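Local coordinates for protein clp gene regulator (ClgR) (Corynebacterium glutamicum, PDB 3F51) that probably binds regulatory DNA through a helix-turn-helix domain and activates transcription, at residues A[27-32]-A[86-91]; A[31-36]-A[59-64]. All blocks are in the same frame, centred on the assembly; numbering follows the deposited sequence.

Interaction 1: A[27-32]-A[86-91]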
loop_
_atom_site.group_PDB
_atom_site.type_symbol
_atom_site.label_atom_id
_atom_site.label_comp_id
_atom_site.label_asym_id
_atom_site.label_seq_id
_atom_site.Cartn_x
_atom_site.Cartn_y
_atom_site.Cartn_z
ATOM N N GLU A 27 -1.233 7.506 4.962
ATOM C CA GLU A 27 -1.908 8.778 4.569
ATOM C C GLU A 27 -2.515 8.674 3.170
ATOM O O GLU A 27 -3.684 9.027 2.913
ATOM C CB GLU A 27 -0.951 9.985 4.692
ATOM N N ALA A 28 -1.722 8.158 2.264
ATOM C CA ALA A 28 -2.163 7.892 0.906
ATOM C C ALA A 28 -3.323 6.876 0.837
ATOM O O ALA A 28 -4.302 7.104 0.133
ATOM C CB ALA A 28 -0.929 7.340 0.094
ATOM N N LEU A 29 -3.206 5.745 1.531
ATOM C CA LEU A 29 -4.286 4.748 1.505
ATOM C C LEU A 29 -5.537 5.300 2.171
ATOM O O LEU A 29 -6.652 5.060 1.704
ATOM C CB LEU A 29 -3.888 3.459 2.230
ATOM C CG LEU A 29 -2.861 2.551 1.617
ATOM C CD1 LEU A 29 -2.469 1.570 2.739
ATOM C CD2 LEU A 29 -3.496 1.846 0.426
ATOM N N GLY A 30 -5.361 6.076 3.244
ATOM C CA GLY A 30 -6.523 6.645 3.916
ATOM C C GLY A 30 -7.298 7.579 3.005
ATOM O O GLY A 30 -8.540 7.492 2.926
ATOM N N ALA A 31 -6.582 8.474 2.330
ATOM C CA ALA A 31 -7.225 9.406 1.384
ATOM C C ALA A 31 -7.863 8.649 0.222
ATOM O O ALA A 31 -8.931 9.048 -0.237
ATOM C CB ALA A 31 -6.193 10.438 0.840
ATOM N N ALA A 32 -7.200 7.596 -0.274
ATOM C CA ALA A 32 -7.744 6.784 -1.379
ATOM C C ALA A 32 -9.046 6.089 -0.952
ATOM O O ALA A 32 -10.030 6.070 -1.689
ATOM C CB ALA A 32 -6.764 5.735 -1.804
ATOM N N ASP A 86 -6.781 -1.723 -6.926
ATOM C CA ASP A 86 -7.260 -0.425 -7.387
ATOM C C ASP A 86 -6.996 0.681 -6.377
ATOM O O ASP A 86 -6.641 1.794 -6.754
ATOM C CB ASP A 86 -8.730 -0.456 -7.744
ATOM C CG ASP A 86 -9.003 -1.295 -8.968
ATOM O OD1 ASP A 86 -8.101 -1.639 -9.745
ATOM O OD2 ASP A 86 -10.157 -1.658 -9.121
ATOM N N VAL A 87 -7.142 0.358 -5.100
ATOM C CA VAL A 87 -6.929 1.342 -4.046
ATOM C C VAL A 87 -5.430 1.670 -3.942
ATOM O O VAL A 87 -5.074 2.831 -3.736
ATOM C CB VAL A 87 -7.474 0.846 -2.689
ATOM C CG1 VAL A 87 -7.144 1.832 -1.597
ATOM C CG2 VAL A 87 -8.954 0.644 -2.773
ATOM N N LEU A 88 -4.567 0.671 -4.098
ATOM C CA LEU A 88 -3.121 0.940 -4.153
ATOM C C LEU A 88 -2.704 1.869 -5.266
ATOM O O LEU A 88 -1.835 2.708 -5.069
ATOM C CB LEU A 88 -2.290 -0.321 -4.287
ATOM C CG LEU A 88 -2.568 -1.371 -3.201
ATOM C CD1 LEU A 88 -1.571 -2.561 -3.395
ATOM C CD2 LEU A 88 -2.370 -0.707 -1.851
ATOM N N ILE A 89 -3.277 1.678 -6.449
ATOM C CA ILE A 89 -2.925 2.516 -7.589
ATOM C C ILE A 89 -3.384 3.934 -7.315
ATOM O O ILE A 89 -2.648 4.902 -7.557
ATOM C CB ILE A 89 -3.523 1.963 -8.907
ATOM C CG1 ILE A 89 -2.835 0.634 -9.290
ATOM C CG2 ILE A 89 -3.374 2.984 -10.020
ATOM C CD1 ILE A 89 -1.282 0.722 -9.647
ATOM N N GLU A 90 -4.597 4.069 -6.799
ATOM C CA GLU A 90 -5.064 5.371 -6.369
ATOM C C GLU A 90 -4.098 6.050 -5.375
ATOM O O GLU A 90 -3.751 7.212 -5.548
ATOM C CB GLU A 90 -6.455 5.246 -5.735
ATOM C CG GLU A 90 -7.029 6.602 -5.241
ATOM C CD GLU A 90 -7.563 7.518 -6.307
ATOM O OE1 GLU A 90 -7.931 8.671 -5.948
ATOM O OE2 GLU A 90 -7.649 7.123 -7.483
ATOM N N ALA A 91 -3.702 5.317 -4.323
ATOM C CA ALA A 91 -2.793 5.804 -3.332
ATOM C C ALA A 91 -1.439 6.178 -3.951
ATOM O O ALA A 91 -0.833 7.181 -3.573
ATOM C CB ALA A 91 -2.592 4.720 -2.213
#

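Interaction 2: A[31-36]-A[59-64]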
loop_
_atom_site.group_PDB
_atom_site.type_symbol
_atom_site.label_atom_id
_atom_site.label_comp_id
_atom_site.label_asym_id
_atom_site.label_seq_id
_atom_site.Cartn_x
_atom_site.Cartn_y
_atom_site.Cartn_z
ATOM N N ALA A 31 -6.582 8.474 2.330
ATOM C CA ALA A 31 -7.225 9.406 1.384
ATOM C C ALA A 31 -7.863 8.649 0.222
ATOM O O ALA A 31 -8.931 9.048 -0.237
ATOM C CB ALA A 31 -6.193 10.438 0.840
ATOM N N ALA A 32 -7.200 7.596 -0.274
ATOM C CA ALA A 32 -7.744 6.784 -1.379
ATOM C C ALA A 32 -9.046 6.089 -0.952
ATOM O O ALA A 32 -10.030 6.070 -1.689
ATOM C CB ALA A 32 -6.764 5.735 -1.804
ATOM N N LEU A 33 -9.025 5.497 0.236
ATOM C CA LEU A 33 -10.210 4.870 0.814
ATOM C C LEU A 33 -11.363 5.847 0.956
ATOM O O LEU A 33 -12.502 5.515 0.648
ATOM C CB LEU A 33 -9.878 4.235 2.159
ATOM C CG LEU A 33 -9.106 2.916 2.027
ATOM C CD1 LEU A 33 -8.693 2.393 3.441
ATOM C CD2 LEU A 33 -9.982 1.889 1.261
ATOM N N ARG A 34 -11.050 7.045 1.402
ATOM C CA ARG A 34 -12.017 8.111 1.552
ATOM C C ARG A 34 -12.648 8.472 0.184
ATOM O O ARG A 34 -13.872 8.620 0.076
ATOM C CB ARG A 34 -11.364 9.301 2.269
ATOM C CG ARG A 34 -12.062 10.688 2.145
ATOM C CD ARG A 34 -13.173 10.916 3.133
ATOM N NE ARG A 34 -14.287 11.723 2.572
ATOM C CZ ARG A 34 -14.744 12.860 3.098
ATOM N NH1 ARG A 34 -15.756 13.513 2.524
ATOM N NH2 ARG A 34 -14.206 13.351 4.213
ATOM N N SER A 35 -11.828 8.554 -0.852
ATOM C CA SER A 35 -12.306 8.876 -2.210
ATOM C C SER A 35 -13.193 7.790 -2.755
ATOM O O SER A 35 -14.231 8.088 -3.362
ATOM C CB SER A 35 -11.134 9.088 -3.181
ATOM O OG SER A 35 -10.411 10.211 -2.700
ATOM N N PHE A 36 -12.811 6.535 -2.531
ATOM C CA PHE A 36 -13.625 5.419 -3.011
ATOM C C PHE A 36 -14.964 5.433 -2.280
ATOM O O PHE A 36 -15.977 5.181 -2.898
ATOM C CB PHE A 36 -12.930 4.059 -2.825
ATOM C CG PHE A 36 -11.981 3.692 -3.960
ATOM C CD1 PHE A 36 -10.780 4.367 -4.131
ATOM C CD2 PHE A 36 -12.327 2.691 -4.885
ATOM C CE1 PHE A 36 -9.892 4.042 -5.188
ATOM C CE2 PHE A 36 -11.466 2.352 -5.955
ATOM C CZ PHE A 36 -10.236 3.031 -6.096
ATOM N N SER A 59 -12.417 6.398 10.669
ATOM C CA SER A 59 -12.199 7.834 10.508
ATOM C C SER A 59 -10.717 8.194 10.662
ATOM O O SER A 59 -10.179 8.984 9.899
ATOM C CB SER A 59 -12.999 8.628 11.518
ATOM O OG SER A 59 -12.563 9.962 11.475
ATOM N N GLU A 60 -10.076 7.587 11.638
ATOM C CA GLU A 60 -8.676 7.821 11.878
ATOM C C GLU A 60 -7.807 7.233 10.746
ATOM O O GLU A 60 -6.793 7.838 10.330
ATOM C CB GLU A 60 -8.305 7.236 13.234
ATOM C CG GLU A 60 -8.809 8.124 14.367
ATOM C CD GLU A 60 -8.061 9.465 14.441
ATOM O OE1 GLU A 60 -6.896 9.462 14.921
ATOM O OE2 GLU A 60 -8.638 10.515 14.025
ATOM N N LEU A 61 -8.203 6.062 10.278
ATOM C CA LEU A 61 -7.583 5.420 9.136
ATOM C C LEU A 61 -7.631 6.332 7.909
ATOM O O LEU A 61 -6.578 6.600 7.295
ATOM C CB LEU A 61 -8.212 4.050 8.854
ATOM C CG LEU A 61 -7.928 3.408 7.483
ATOM C CD1 LEU A 61 -6.444 3.076 7.348
ATOM C CD2 LEU A 61 -8.737 2.177 7.263
ATOM N N GLU A 62 -8.811 6.880 7.613
ATOM C CA GLU A 62 -8.963 7.780 6.479
ATOM C C GLU A 62 -8.078 9.032 6.594
ATOM O O GLU A 62 -7.633 9.569 5.582
ATOM C CB GLU A 62 -10.444 8.172 6.232
ATOM C CG GLU A 62 -11.332 6.996 5.691
ATOM C CD GLU A 62 -12.797 7.427 5.311
ATOM O OE1 GLU A 62 -13.198 8.584 5.606
ATOM O OE2 GLU A 62 -13.561 6.598 4.724
ATOM N N ARG A 63 -7.846 9.488 7.822
ATOM C CA ARG A 63 -7.064 10.688 8.084
ATOM C C ARG A 63 -5.556 10.407 8.161
ATOM O O ARG A 63 -4.777 11.276 8.503
ATOM C CB ARG A 63 -7.578 11.352 9.376
ATOM C CG ARG A 63 -8.970 11.912 9.183
ATOM C CD ARG A 63 -9.570 12.283 10.511
ATOM N NE ARG A 63 -10.156 13.610 10.435
ATOM C CZ ARG A 63 -9.466 14.738 10.218
ATOM N NH1 ARG A 63 -8.140 14.714 10.026
ATOM N NH2 ARG A 63 -10.109 15.903 10.173
ATOM N N GLY A 64 -5.145 9.193 7.826
ATOM C CA GLY A 64 -3.716 8.832 7.881
ATOM C C GLY A 64 -3.129 8.663 9.266
ATOM O O GLY A 64 -1.904 8.685 9.433
#

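Interaction 1: A[27-32]-A[86-91]
Ala-91 CB lies over one face of the peptide between Ala-28 and Leu-29. It is 3.8 Å from Ala-28 O and 3.9 Å from Leu-29 N. In return, Ala-28 CB touches the carbonyl of Ala-91, with CB to O 3.7 Å. The CB-CG stem of Glu-90 packs on Ala-32 CB. Its CG, set anti to the backbone N (chi1 180°), lies 3.6 Å from Ala-32 CB.

The rest is apolar packing. Ala-32 CB also meets Val-87 CG1 at 3.9 Å. Leu-29 and Leu-88 lie side by side and point the same way, touching through CD2 to CD2 at 3.6 Å. The same Leu-29 CD2 reaches Ala-91 CB and, more loosely, Val-87 CG1. One branch of Leu-29 thus meets three side chains.

The small side chains of Ala-28, Ala-32 and Ala-91 lie between the helices where the axes of the short segments come within 8.4 Å. The angle between the segment directions is 115°. Beyond the contact, Val-87 packs on Leu-33, and Leu-88 packs on Leu-25 of the second subunit.

The contact is buried and joins helix 25-40 to the start of the long helix 84-111. It belongs to the core of a small all-helical domain of the XRE helix-turn-helix type, which probably binds DNA.

Interaction 2: A[31-36]-A[59-64]
Apolar contact between Leu-33 and Leu-61 makes up the buried side. Their methyls meet through CD1 of Leu-33 and CD2 of Leu-61 at 3.8 Å, the two side chains crossing at a slant.

The charged side is built on Glu-62. Its chain runs extended beyond CG and lays the carboxylate across the root of Arg-34. Glu-62 CD is 3.8 Å from Arg-34 CB, and Glu-62 OE1 is 3.4 Å from Arg-34 CD. The two side chains cross at about a right angle. Their charges stay apart, with Arg-34 NE 4.5 Å from Glu-62 OE1, too far for a salt bridge. The firm ionic partner of Glu-62 is Arg-37, whose NE pairs with OE2.

Backbone contact is slight: Ala-31 N lies 3.6 Å from Glu-62 O. Here helix 55-62 ends in a Schellman motif, with Gly-64 at positive phi as the C-prime residue. Gly-64 N bonds to Leu-61 O, and Arg-65 N to Glu-60 O.

The contact sets helix 25-40 against the C-terminal end of helix 55-62. Leu-33 continues onto Leu-73, Val-76 and Cys-77 of helix 70-79, Leu-61 packs on Val-68, and Glu-62 touches Leu-44 of helix 44-51.

Interactions 1 and 2 both use helix 25-40. Their segments overlap at Ala-31 and Ala-32, but Ala-32 works in interaction 1 and Ala-31 in interaction 2. Their centres are 8 Å apart. The two also touch directly: Val-87 CG1 is 4.0 Å from Leu-33 CD2, and Glu-90 CB is 3.7 Å from Phe-36 CE1. Helix 25-40 therefore bridges helix 84-111 and helix 55-62. By its place in the helix-turn-helix, 55-62 is probably the recognition helix that reads DNA. Acetate, probably from the crystallisation liquor, is bound about 4 Å from the side chain of Ala-28 and likewise from that of Ala-31.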